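Local coordinates for 2,3-dimethylmalate lyase (Aspergillus niger, PDB 3FA4), which belongs to the phosphoenolpyruvate phosphomutase family of TIM-barrel proteins and carries a bound magnesium ion, at residues T7-A12 against V109-I114; S18-P23 against P82-A87; D40-T45 against E72-I77. One frame throughout, in Å; residues are numbered along the deposited sequence.

All three contacts are buried and apolar, but they sit in different layers of one TIM barrel. Interaction 1 lays the N-terminal helix 5-13 over the N-terminal end of strand 111-114; interaction 2 spans the barrel interior between strands 20-25 and 83-86; interaction 3 packs helix 64-75 on the outside of strand 42-44. That strand lies between the two of interaction 2 and pairs with both, while 83-86 pairs in turn with 111-114. Polar groups lie beyond the three apolar touches: the magnesium site follows the contact of 18-23 with 82-87, and the charged face of the helix in interaction 3 meets another subunit. Tyr43 and His113 hydrogen-bond inside the barrel, joining interactions 1 and 3.

Interaction 1 (T7-A12 against V109-I114); sequences TSLRRA and VAAFHI
Leu9 does nearly all the reaching here, and Ala110 and Ala111 receive it. The backbones come closest where Leu9 CA lies 6.6 Å from Ala110 CA. With CG anti to the backbone N (chi1 -167°), the branch point of Leu9 is sent from the helix toward the start of the strand, and chi2 of 55° turns a single methyl, CD2, onto the alanines. Leu9 CD2 rests 3.6 Å from Ala111 CB and also touches Ala110 CB, at 3.9 Å. Nearer the helix, Leu9 CB itself comes within 4.2 Å of Ala110 CB, so the first alanine is met by both the root and one branch of the leucine. In the TIM barrel, helix 5-13 precedes the first strand and lies across the end where the strands begin, opposite the magnesium end, and Leu9 is the residue it turns inward against strand 111-114. Ala111 also packs on Ile84 and on Val156 and Ile158 of the strands to either side, which places the leucine methyl at the edge of the interior core. Polar groups hold the helix from another side: Arg10 forms a salt bridge with Asp185 and hydrogen-bonds Asp154 O, while Thr7 OG1 bonds the Asp154 carboxylate.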
ATOM      1  N   THR B   7      24.869  -4.764   8.198  1.00 36.09           N
ATOM      2  CA  THR B   7      26.109  -4.698   8.956  1.00 37.90           C
ATOM      3  C   THR B   7      26.763  -6.063   9.162  1.00 38.57           C
ATOM      4  O   THR B   7      27.982  -6.183   9.112  1.00 39.47           O
ATOM      5  CB  THR B   7      25.883  -4.027  10.341  1.00 37.69           C
ATOM      6  OG1 THR B   7      25.375  -2.689  10.155  1.00 37.10           O
ATOM      7  CG2 THR B   7      27.181  -3.963  11.116  1.00 36.41           C
ATOM      8  N   SER B   8      25.991  -7.105   9.404  1.00 38.66           N
ATOM      9  CA  SER B   8      26.666  -8.388   9.595  1.00 38.31           C
ATOM     10  C   SER B   8      27.033  -9.001   8.197  1.00 37.46           C
ATOM     11  O   SER B   8      28.085  -9.570   8.033  1.00 37.35           O
ATOM     12  CB  SER B   8      25.851  -9.276  10.537  1.00 37.58           C
ATOM     13  OG  SER B   8      24.615  -9.621   9.977  1.00 39.62           O
ATOM     14  N   LEU B   9      26.194  -8.818   7.183  1.00 37.75           N
ATOM     15  CA  LEU B   9      26.564  -9.118   5.767  1.00 38.31           C
ATOM     16  C   LEU B   9      27.841  -8.410   5.351  1.00 39.14           C
ATOM     17  O   LEU B   9      28.773  -9.042   4.848  1.00 40.82           O
ATOM     18  CB  LEU B   9      25.450  -8.771   4.766  1.00 37.13           C
ATOM     19  CG  LEU B   9      25.657  -9.340   3.355  1.00 36.65           C
ATOM     20  CD1 LEU B   9      25.871 -10.868   3.342  1.00 36.24           C
ATOM     21  CD2 LEU B   9      24.498  -8.935   2.344  1.00 37.05           C
ATOM     22  N   ARG B  10      27.896  -7.106   5.577  1.00 40.08           N
ATOM     23  CA  ARG B  10      29.058  -6.281   5.223  1.00 40.98           C
ATOM     24  C   ARG B  10      30.301  -6.851   5.859  1.00 41.82           C
ATOM     25  O   ARG B  10      31.320  -6.983   5.237  1.00 43.09           O
ATOM     26  CB  ARG B  10      28.822  -4.844   5.726  1.00 39.51           C
ATOM     27  CG  ARG B  10      29.721  -3.872   5.125  1.00 40.62           C
ATOM     28  CD  ARG B  10      29.106  -2.486   4.987  1.00 40.18           C
ATOM     29  NE  ARG B  10      29.532  -1.912   3.735  1.00 35.87           N
ATOM     30  CZ  ARG B  10      28.720  -1.655   2.733  1.00 36.13           C
ATOM     31  NH1 ARG B  10      27.461  -1.904   2.785  1.00 35.70           N
ATOM     32  NH2 ARG B  10      29.171  -1.142   1.660  1.00 41.51           N
ATOM     33  N   ARG B  11      30.202  -7.163   7.142  1.00 43.65           N
ATOM     34  CA  ARG B  11      31.278  -7.654   7.950  1.00 43.72           C
ATOM     35  C   ARG B  11      31.722  -9.039   7.453  1.00 43.24           C
ATOM     36  O   ARG B  11      32.899  -9.322   7.454  1.00 44.36           O
ATOM     37  CB  ARG B  11      30.839  -7.687   9.425  1.00 44.02           C
ATOM     38  CG  ARG B  11      31.900  -8.305  10.348  1.00 44.07           C
ATOM     39  CD  ARG B  11      31.633  -8.109  11.856  1.00 46.13           C
ATOM     40  NE  ARG B  11      32.564  -8.936  12.689  1.00 50.11           N
ATOM     41  CZ  ARG B  11      33.692  -8.508  13.285  1.00 53.17           C
ATOM     42  NH1 ARG B  11      34.075  -7.223  13.167  1.00 54.60           N
ATOM     43  NH2 ARG B  11      34.444  -9.352  14.036  1.00 53.92           N
ATOM     44  N   ALA B  12      30.786  -9.888   7.013  1.00 42.40           N
ATOM     45  CA  ALA B  12      31.113 -11.231   6.499  1.00 40.08           C
ATOM     46  C   ALA B  12      31.823 -11.110   5.153  1.00 39.37           C
ATOM     47  O   ALA B  12      32.668 -11.921   4.840  1.00 37.69           O
ATOM     48  CB  ALA B  12      29.836 -12.044   6.346  1.00 39.06           C
ATOM     49  N   VAL B 109      16.649  -4.401   4.833  1.00 35.06           N
ATOM     50  CA  VAL B 109      17.264  -5.177   3.726  1.00 35.30           C
ATOM     51  C   VAL B 109      18.776  -5.173   3.871  1.00 34.46           C
ATOM     52  O   VAL B 109      19.285  -4.126   4.152  1.00 35.60           O
ATOM     53  CB  VAL B 109      16.832  -4.660   2.380  1.00 34.83           C
ATOM     54  CG1 VAL B 109      17.422  -5.549   1.289  1.00 35.20           C
ATOM     55  CG2 VAL B 109      15.309  -4.711   2.325  1.00 33.68           C
ATOM     56  N   ALA B 110      19.468  -6.328   3.769  1.00 33.43           N
ATOM     57  CA  ALA B 110      20.935  -6.360   3.843  1.00 33.34           C
ATOM     58  C   ALA B 110      21.738  -5.952   2.557  1.00 32.89           C
ATOM     59  O   ALA B 110      22.842  -5.436   2.663  1.00 33.84           O
ATOM     60  CB  ALA B 110      21.428  -7.692   4.401  1.00 32.34           C
ATOM     61  N   ALA B 111      21.225  -6.238   1.379  1.00 31.43           N
ATOM     62  CA  ALA B 111      21.892  -5.926   0.140  1.00 32.96           C
ATOM     63  C   ALA B 111      20.800  -5.840  -0.925  1.00 33.22           C
ATOM     64  O   ALA B 111      19.762  -6.413  -0.733  1.00 34.40           O
ATOM     65  CB  ALA B 111      22.874  -7.043  -0.217  1.00 32.26           C
ATOM     66  N   PHE B 112      21.017  -5.129  -2.025  1.00 33.73           N
ATOM     67  CA  PHE B 112      20.047  -5.164  -3.155  1.00 33.81           C
ATOM     68  C   PHE B 112      20.838  -5.076  -4.421  1.00 33.62           C
ATOM     69  O   PHE B 112      21.870  -4.432  -4.438  1.00 32.27           O
ATOM     70  CB  PHE B 112      19.034  -3.986  -3.110  1.00 35.64           C
ATOM     71  CG  PHE B 112      19.656  -2.616  -3.037  1.00 36.69           C
ATOM     72  CD1 PHE B 112      19.940  -1.901  -4.187  1.00 42.16           C
ATOM     73  CD2 PHE B 112      19.918  -2.022  -1.825  1.00 38.54           C
ATOM     74  CE1 PHE B 112      20.472  -0.606  -4.121  1.00 41.07           C
ATOM     75  CE2 PHE B 112      20.479  -0.750  -1.742  1.00 43.36           C
ATOM     76  CZ  PHE B 112      20.748  -0.037  -2.895  1.00 41.49           C
ATOM     77  N   HIS B 113      20.430  -5.742  -5.484  1.00 32.80           N
ATOM     78  CA  HIS B 113      21.151  -5.426  -6.730  1.00 35.37           C
ATOM     79  C   HIS B 113      20.475  -4.400  -7.650  1.00 35.70           C
ATOM     80  O   HIS B 113      19.289  -4.380  -7.725  1.00 36.38           O
ATOM     81  CB  HIS B 113      21.614  -6.667  -7.538  1.00 35.13           C
ATOM     82  CG  HIS B 113      20.563  -7.706  -7.749  1.00 35.82           C
ATOM     83  ND1 HIS B 113      19.576  -7.599  -8.729  1.00 35.68           N
ATOM     84  CD2 HIS B 113      20.359  -8.898  -7.134  1.00 32.97           C
ATOM     85  CE1 HIS B 113      18.797  -8.671  -8.685  1.00 31.31           C
ATOM     86  NE2 HIS B 113      19.249  -9.477  -7.731  1.00 36.76           N
ATOM     87  N   ILE B 114      21.284  -3.623  -8.375  1.00 37.24           N
ATOM     88  CA  ILE B 114      20.829  -2.620  -9.389  1.00 37.22           C
ATOM     89  C   ILE B 114      21.538  -2.855 -10.741  1.00 36.77           C
ATOM     90  O   ILE B 114      22.750  -3.030 -10.771  1.00 35.73           O
ATOM     91  CB  ILE B 114      21.042  -1.157  -8.851  1.00 38.12           C
ATOM     92  CG1 ILE B 114      19.758  -0.689  -8.187  1.00 38.42           C
ATOM     93  CG2 ILE B 114      21.405  -0.143  -9.960  1.00 34.40           C
ATOM     94  CD1 ILE B 114      19.941   0.509  -7.553  1.00 41.87           C
TER

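Interaction 2 (S18-P23 against P82-A87). With MG (magnesium ion), chain N.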
ATOM      1  N   SER B  18      34.251 -16.297   4.522  1.00 38.08           N
ATOM      2  CA  SER B  18      32.782 -16.345   4.542  1.00 37.62           C
ATOM      3  C   SER B  18      32.245 -16.505   3.171  1.00 36.74           C
ATOM      4  O   SER B  18      32.633 -15.742   2.295  1.00 38.21           O
ATOM      5  CB  SER B  18      32.168 -15.051   5.062  1.00 36.15           C
ATOM      6  OG  SER B  18      32.489 -14.874   6.418  1.00 38.64           O
ATOM      7  N   PHE B  19      31.311 -17.438   3.004  1.00 35.25           N
ATOM      8  CA  PHE B  19      30.656 -17.649   1.742  1.00 35.22           C
ATOM      9  C   PHE B  19      29.175 -17.605   2.041  1.00 35.39           C
ATOM     10  O   PHE B  19      28.721 -18.248   2.977  1.00 35.61           O
ATOM     11  CB  PHE B  19      31.085 -18.997   1.154  1.00 34.45           C
ATOM     12  CG  PHE B  19      30.518 -19.235  -0.177  1.00 33.17           C
ATOM     13  CD1 PHE B  19      30.956 -18.475  -1.252  1.00 32.55           C
ATOM     14  CD2 PHE B  19      29.524 -20.198  -0.362  1.00 30.94           C
ATOM     15  CE1 PHE B  19      30.345 -18.618  -2.517  1.00 36.52           C
ATOM     16  CE2 PHE B  19      28.921 -20.363  -1.600  1.00 35.57           C
ATOM     17  CZ  PHE B  19      29.326 -19.569  -2.688  1.00 34.08           C
ATOM     18  N   ILE B  20      28.430 -16.839   1.258  1.00 36.51           N
ATOM     19  CA  ILE B  20      26.988 -16.588   1.463  1.00 36.95           C
ATOM     20  C   ILE B  20      26.115 -17.413   0.491  1.00 37.40           C
ATOM     21  O   ILE B  20      26.313 -17.361  -0.720  1.00 37.36           O
ATOM     22  CB  ILE B  20      26.695 -15.065   1.336  1.00 36.68           C
ATOM     23  CG1 ILE B  20      27.528 -14.307   2.374  1.00 38.98           C
ATOM     24  CG2 ILE B  20      25.184 -14.741   1.544  1.00 35.33           C
ATOM     25  CD1 ILE B  20      28.448 -13.335   1.828  1.00 41.93           C
ATOM     26  N   VAL B  21      25.181 -18.191   1.048  1.00 36.51           N
ATOM     27  CA  VAL B  21      24.392 -19.133   0.301  1.00 35.36           C
ATOM     28  C   VAL B  21      22.993 -18.684   0.563  1.00 35.54           C
ATOM     29  O   VAL B  21      22.553 -18.709   1.698  1.00 35.74           O
ATOM     30  CB  VAL B  21      24.575 -20.643   0.749  1.00 35.30           C
ATOM     31  CG1 VAL B  21      23.591 -21.543  -0.062  1.00 35.29           C
ATOM     32  CG2 VAL B  21      26.001 -21.104   0.563  1.00 32.35           C
ATOM     33  N   ALA B  22      22.300 -18.256  -0.475  1.00 34.58           N
ATOM     34  CA  ALA B  22      21.082 -17.604  -0.257  1.00 34.58           C
ATOM     35  C   ALA B  22      20.030 -18.143  -1.206  1.00 35.40           C
ATOM     36  O   ALA B  22      20.016 -17.790  -2.380  1.00 35.14           O
ATOM     37  CB  ALA B  22      21.255 -16.094  -0.356  1.00 35.23           C
ATOM     38  N   PRO B  23      19.131 -19.037  -0.705  1.00 35.67           N
ATOM     39  CA  PRO B  23      18.105 -19.510  -1.590  1.00 35.96           C
ATOM     40  C   PRO B  23      17.118 -18.443  -1.972  1.00 36.49           C
ATOM     41  O   PRO B  23      16.793 -17.526  -1.166  1.00 36.18           O
ATOM     42  CB  PRO B  23      17.463 -20.656  -0.782  1.00 34.96           C
ATOM     43  CG  PRO B  23      17.650 -20.276   0.526  1.00 34.56           C
ATOM     44  CD  PRO B  23      19.021 -19.726   0.594  1.00 36.59           C
ATOM     45  N   PRO B  82      20.584 -12.046   6.933  1.00 35.06           N
ATOM     46  CA  PRO B  82      20.696 -11.157   5.767  1.00 34.03           C
ATOM     47  C   PRO B  82      19.725 -11.528   4.640  1.00 34.62           C
ATOM     48  O   PRO B  82      19.693 -12.698   4.257  1.00 34.49           O
ATOM     49  CB  PRO B  82      22.119 -11.389   5.275  1.00 33.83           C
ATOM     50  CG  PRO B  82      22.896 -11.811   6.517  1.00 33.55           C
ATOM     51  CD  PRO B  82      21.882 -12.692   7.254  1.00 34.20           C
ATOM     52  N   VAL B  83      18.977 -10.559   4.141  1.00 33.33           N
ATOM     53  CA  VAL B  83      18.197 -10.676   2.924  1.00 33.46           C
ATOM     54  C   VAL B  83      18.790  -9.855   1.790  1.00 33.48           C
ATOM     55  O   VAL B  83      19.000  -8.671   1.913  1.00 33.61           O
ATOM     56  CB  VAL B  83      16.730 -10.282   3.158  1.00 34.40           C
ATOM     57  CG1 VAL B  83      15.876 -10.349   1.890  1.00 30.91           C
ATOM     58  CG2 VAL B  83      16.132 -11.079   4.279  1.00 34.69           C
ATOM     59  N   ILE B  84      19.064 -10.520   0.692  1.00 33.48           N
ATOM     60  CA  ILE B  84      19.535  -9.858  -0.566  1.00 32.60           C
ATOM     61  C   ILE B  84      18.326  -9.717  -1.428  1.00 33.86           C
ATOM     62  O   ILE B  84      17.749 -10.703  -1.707  1.00 34.91           O
ATOM     63  CB  ILE B  84      20.602 -10.715  -1.322  1.00 32.44           C
ATOM     64  CG1 ILE B  84      21.751 -11.030  -0.346  1.00 31.10           C
ATOM     65  CG2 ILE B  84      21.109  -9.968  -2.575  1.00 29.82           C
ATOM     66  CD1 ILE B  84      22.623 -12.127  -0.741  1.00 30.66           C
ATOM     67  N   ALA B  85      17.940  -8.496  -1.820  1.00 34.63           N
ATOM     68  CA  ALA B  85      16.724  -8.234  -2.548  1.00 34.28           C
ATOM     69  C   ALA B  85      16.919  -7.735  -3.991  1.00 35.47           C
ATOM     70  O   ALA B  85      17.707  -6.859  -4.269  1.00 35.52           O
ATOM     71  CB  ALA B  85      15.922  -7.233  -1.797  1.00 34.30           C
ATOM     72  N   ASP B  86      16.142  -8.245  -4.936  1.00 36.91           N
ATOM     73  CA  ASP B  86      16.167  -7.644  -6.288  1.00 36.22           C
ATOM     74  C   ASP B  86      15.743  -6.151  -6.125  1.00 36.39           C
ATOM     75  O   ASP B  86      14.978  -5.867  -5.174  1.00 36.31           O
ATOM     76  CB  ASP B  86      15.288  -8.470  -7.211  1.00 35.38           C
ATOM     77  CG  ASP B  86      15.217  -7.911  -8.587  1.00 39.79           C
ATOM     78  OD1 ASP B  86      16.121  -7.128  -9.013  1.00 41.99           O
ATOM     79  OD2 ASP B  86      14.214  -8.213  -9.276  1.00 40.92           O
ATOM     80  N   ALA B  87      16.302  -5.195  -6.914  1.00 35.64           N
ATOM     81  CA  ALA B  87      15.827  -3.792  -6.921  1.00 35.71           C
ATOM     82  C   ALA B  87      15.784  -3.286  -8.360  1.00 36.72           C
ATOM     83  O   ALA B  87      15.772  -2.071  -8.596  1.00 36.30           O
ATOM     84  CB  ALA B  87      16.712  -2.830  -6.072  1.00 35.10           C
TER
HETATM   85 MG    MG N 401      14.267  -7.859 -11.504  1.00 35.78          MG
HETATM   86  O   HOH W   1      16.245  -7.663 -11.662  1.00 28.18           O
HETATM   87  O   HOH W   2      12.317  -8.332 -11.238  1.00 28.33           O
HETATM   88  O   HOH W   3      14.568 -10.076 -11.791  1.00 37.16           O
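Ile84 points its far methyl at Ile20 and Ala22 across the inside of a TIM barrel. Segments 18-23 and 82-87 lie on strands that are not neighbours: strand 42-44 runs between them, and the wall curves enough for inward-facing side chains on its two sides to meet. CA atoms of Ala22 and Ile84 are 7.9 Å apart, a gap closed only by side chains. The long branch of Ile84 does this work, because chi2 of 163° stretches it almost fully and carries CD1 out to where the two partners stand. Ala22 CB is 4.2 Å from Ile84 CD1, and Ile20 brings its short branch, CG2, to 4.3 Å from the same Ile84 CD1, while its own CD1 heads elsewhere. The touch is light, one methyl against two. Ile20 and Ile84 both also pack on Ile235 of strand 235-238, so the residues belong to a wider apolar core.

Two residues beyond Ile84 the interior turns polar. Asp86 sits at the C-terminal end of the barrel and binds magnesium through one carboxylate oxygen, OD2, at 2.3 Å; Asp88 and three waters join it. Water 2 lies roughly opposite water 1 across the metal. The second oxygen, Asp86 OD1, stays 3.2 Å from the magnesium and accepts a hydrogen bond from metal-bound water 1 at 2.7 Å.

Interaction 3 (D40-T45 against E72-I77); sequences DALYMT and EMISNI
Ile74 meets Leu42 with one branch and Met44 with the other, so the contact can be read along its side chain. From CB, which points from helix 64-75 toward the strand, the short branch comes first: Ile74 CG2 lies 3.8 Å from Leu42 CD1, and the two side chains meet at a slant. The other branch starts at CG1, anti to the carbonyl carbon (chi1 -60°), which serves mainly as a spacer. Beyond it the end methyl, Ile74 CD1, comes up to 3.6 Å from Met44 CG and 4.0 Å from Met44 SD. Isoleucine and methionine cross at about a right angle, the methyl coming up beside the thioether chain. Past its sulfur Met44 bends, chi3 88°, taking its end away from Ile74; along the same helix it packs on Met67, Asn70 and Ala71.

Helix 64-75 lies in the connection from strand 42-44 to the next parallel strand, 83-86, a beta-alpha-beta crossover of the TIM barrel. Ile74 touches Val83 of that second strand too, wedging the helix against both. Tyr43, between the two outward residues, points away from the helix. Farther along the segment, Asn76 folds back: Asn76 ND2 donates to a lone pair of Glu72 O at 3.0 Å, nearly straight at 161°. Glu72 faces away from the strand, toward Arg68 of its own chain and Arg68 and Arg106 of a third subunit.

Between helix and strand there is only methyl, methylene and thioether surface, so the fit probably rests on close packing and exclusion of water rather than on directed bonds; the charge of Glu72 is met away from the strand, partly by its own chain and partly by another subunit.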
ATOM      1  N   ASP B  40      21.284 -19.346   6.343  1.00 37.87           N
ATOM      2  CA  ASP B  40      21.734 -18.110   7.017  1.00 37.98           C
ATOM      3  C   ASP B  40      21.659 -16.824   6.152  1.00 37.74           C
ATOM      4  O   ASP B  40      22.309 -15.818   6.492  1.00 36.16           O
ATOM      5  CB  ASP B  40      23.175 -18.202   7.422  1.00 38.08           C
ATOM      6  CG  ASP B  40      23.412 -19.142   8.564  1.00 43.75           C
ATOM      7  OD1 ASP B  40      22.550 -19.343   9.475  1.00 44.92           O
ATOM      8  OD2 ASP B  40      24.552 -19.670   8.576  1.00 51.36           O
ATOM      9  N   ALA B  41      20.934 -16.896   5.037  1.00 36.19           N
ATOM     10  CA  ALA B  41      20.767 -15.769   4.136  1.00 35.52           C
ATOM     11  C   ALA B  41      19.631 -16.126   3.205  1.00 35.19           C
ATOM     12  O   ALA B  41      19.424 -17.297   2.927  1.00 34.98           O
ATOM     13  CB  ALA B  41      22.053 -15.532   3.346  1.00 35.29           C
ATOM     14  N   LEU B  42      18.878 -15.127   2.741  1.00 35.87           N
ATOM     15  CA  LEU B  42      17.845 -15.381   1.779  1.00 34.40           C
ATOM     16  C   LEU B  42      18.011 -14.388   0.620  1.00 35.39           C
ATOM     17  O   LEU B  42      18.692 -13.366   0.740  1.00 35.67           O
ATOM     18  CB  LEU B  42      16.478 -15.224   2.403  1.00 34.31           C
ATOM     19  CG  LEU B  42      16.081 -15.905   3.693  1.00 34.67           C
ATOM     20  CD1 LEU B  42      14.894 -15.188   4.288  1.00 30.72           C
ATOM     21  CD2 LEU B  42      15.850 -17.463   3.499  1.00 34.40           C
ATOM     22  N   TYR B  43      17.400 -14.716  -0.512  1.00 34.30           N
ATOM     23  CA  TYR B  43      17.448 -13.857  -1.649  1.00 33.77           C
ATOM     24  C   TYR B  43      16.017 -13.625  -2.054  1.00 33.43           C
ATOM     25  O   TYR B  43      15.369 -14.588  -2.393  1.00 33.41           O
ATOM     26  CB  TYR B  43      18.260 -14.512  -2.819  1.00 33.08           C
ATOM     27  CG  TYR B  43      18.138 -13.771  -4.091  1.00 30.03           C
ATOM     28  CD1 TYR B  43      18.666 -12.477  -4.242  1.00 27.21           C
ATOM     29  CD2 TYR B  43      17.406 -14.303  -5.120  1.00 32.71           C
ATOM     30  CE1 TYR B  43      18.501 -11.748  -5.421  1.00 30.18           C
ATOM     31  CE2 TYR B  43      17.201 -13.567  -6.313  1.00 30.67           C
ATOM     32  CZ  TYR B  43      17.733 -12.319  -6.447  1.00 30.57           C
ATOM     33  OH  TYR B  43      17.523 -11.692  -7.637  1.00 33.56           O
ATOM     34  N   MET B  44      15.553 -12.366  -2.076  1.00 32.88           N
ATOM     35  CA  MET B  44      14.223 -12.062  -2.626  1.00 33.99           C
ATOM     36  C   MET B  44      14.275 -11.909  -4.077  1.00 35.32           C
ATOM     37  O   MET B  44      14.805 -10.906  -4.580  1.00 37.61           O
ATOM     38  CB  MET B  44      13.652 -10.778  -2.046  1.00 33.04           C
ATOM     39  CG  MET B  44      12.235 -10.569  -2.420  1.00 33.94           C
ATOM     40  SD  MET B  44      11.592  -8.967  -1.993  1.00 35.61           S
ATOM     41  CE  MET B  44      12.034  -8.016  -3.498  1.00 34.89           C
ATOM     42  N   THR B  45      13.689 -12.854  -4.793  1.00 36.09           N
ATOM     43  CA  THR B  45      13.675 -12.792  -6.245  1.00 37.18           C
ATOM     44  C   THR B  45      12.573 -11.849  -6.762  1.00 37.47           C
ATOM     45  O   THR B  45      11.430 -11.869  -6.263  1.00 38.12           O
ATOM     46  CB  THR B  45      13.474 -14.221  -6.823  1.00 37.54           C
ATOM     47  OG1 THR B  45      13.043 -14.163  -8.184  1.00 37.30           O
ATOM     48  CG2 THR B  45      12.389 -15.000  -6.049  1.00 39.51           C
ATOM     49  N   GLU B  72      10.898  -5.780   2.896  1.00 33.91           N
ATOM     50  CA  GLU B  72      10.718  -5.532   4.295  1.00 32.55           C
ATOM     51  C   GLU B  72      10.042  -6.643   5.072  1.00 33.83           C
ATOM     52  O   GLU B  72      10.383  -6.877   6.233  1.00 34.57           O
ATOM     53  CB  GLU B  72       9.917  -4.290   4.540  1.00 32.89           C
ATOM     54  CG  GLU B  72       9.869  -3.940   6.039  1.00 33.44           C
ATOM     55  CD  GLU B  72       9.291  -2.563   6.351  1.00 36.64           C
ATOM     56  OE1 GLU B  72       9.029  -2.265   7.524  1.00 38.23           O
ATOM     57  OE2 GLU B  72       9.036  -1.816   5.409  1.00 36.98           O
ATOM     58  N   MET B  73       9.018  -7.254   4.493  1.00 34.29           N
ATOM     59  CA  MET B  73       8.400  -8.383   5.104  1.00 36.54           C
ATOM     60  C   MET B  73       9.361  -9.581   5.228  1.00 37.74           C
ATOM     61  O   MET B  73       9.433 -10.209   6.309  1.00 39.41           O
ATOM     62  CB  MET B  73       7.153  -8.752   4.319  1.00 36.44           C
ATOM     63  CG  MET B  73       6.312  -9.816   4.983  1.00 38.19           C
ATOM     64  SD  MET B  73       6.744 -11.478   4.426  1.00 39.09           S
ATOM     65  CE  MET B  73       6.659 -11.304   2.595  1.00 32.90           C
ATOM     66  N   ILE B  74      10.098  -9.913   4.162  1.00 37.05           N
ATOM     67  CA  ILE B  74      11.054 -11.059   4.234  1.00 36.61           C
ATOM     68  C   ILE B  74      12.244 -10.792   5.173  1.00 37.04           C
ATOM     69  O   ILE B  74      12.628 -11.646   5.941  1.00 37.66           O
ATOM     70  CB  ILE B  74      11.486 -11.488   2.770  1.00 37.87           C
ATOM     71  CG1 ILE B  74      10.215 -11.916   1.972  1.00 36.08           C
ATOM     72  CG2 ILE B  74      12.555 -12.579   2.791  1.00 35.48           C
ATOM     73  CD1 ILE B  74      10.341 -11.984   0.359  1.00 35.63           C
ATOM     74  N   SER B  75      12.818  -9.589   5.134  1.00 36.37           N
ATOM     75  CA  SER B  75      13.833  -9.189   6.068  1.00 34.04           C
ATOM     76  C   SER B  75      13.437  -9.280   7.531  1.00 34.09           C
ATOM     77  O   SER B  75      14.299  -9.456   8.377  1.00 34.20           O
ATOM     78  CB  SER B  75      14.250  -7.751   5.808  1.00 34.03           C
ATOM     79  OG  SER B  75      14.681  -7.558   4.471  1.00 37.78           O
ATOM     80  N   ASN B  76      12.150  -9.156   7.851  1.00 34.00           N
ATOM     81  CA  ASN B  76      11.771  -9.067   9.230  1.00 33.80           C
ATOM     82  C   ASN B  76      11.132 -10.288   9.798  1.00 34.20           C
ATOM     83  O   ASN B  76      10.713 -10.263  10.908  1.00 35.99           O
ATOM     84  CB  ASN B  76      10.983  -7.796   9.485  1.00 33.95           C
ATOM     85  CG  ASN B  76      11.892  -6.573   9.583  1.00 33.19           C
ATOM     86  OD1 ASN B  76      12.610  -6.403  10.547  1.00 34.80           O
ATOM     87  ND2 ASN B  76      11.904  -5.770   8.548  1.00 34.97           N
ATOM     88  N   ILE B  77      11.023 -11.345   9.017  1.00 34.43           N
ATOM     89  CA  ILE B  77      10.766 -12.706   9.496  1.00 34.93           C
ATOM     90  C   ILE B  77      11.809 -13.183  10.522  1.00 34.79           C
ATOM     91  O   ILE B  77      11.442 -13.558  11.654  1.00 34.78           O
ATOM     92  CB  ILE B  77      10.540 -13.730   8.315  1.00 34.07           C
ATOM     93  CG1 ILE B  77       9.222 -13.363   7.679  1.00 35.08           C
ATOM     94  CG2 ILE B  77      10.337 -15.184   8.892  1.00 35.45           C
ATOM     95  CD1 ILE B  77       8.953 -13.946   6.331  1.00 39.70           C
TER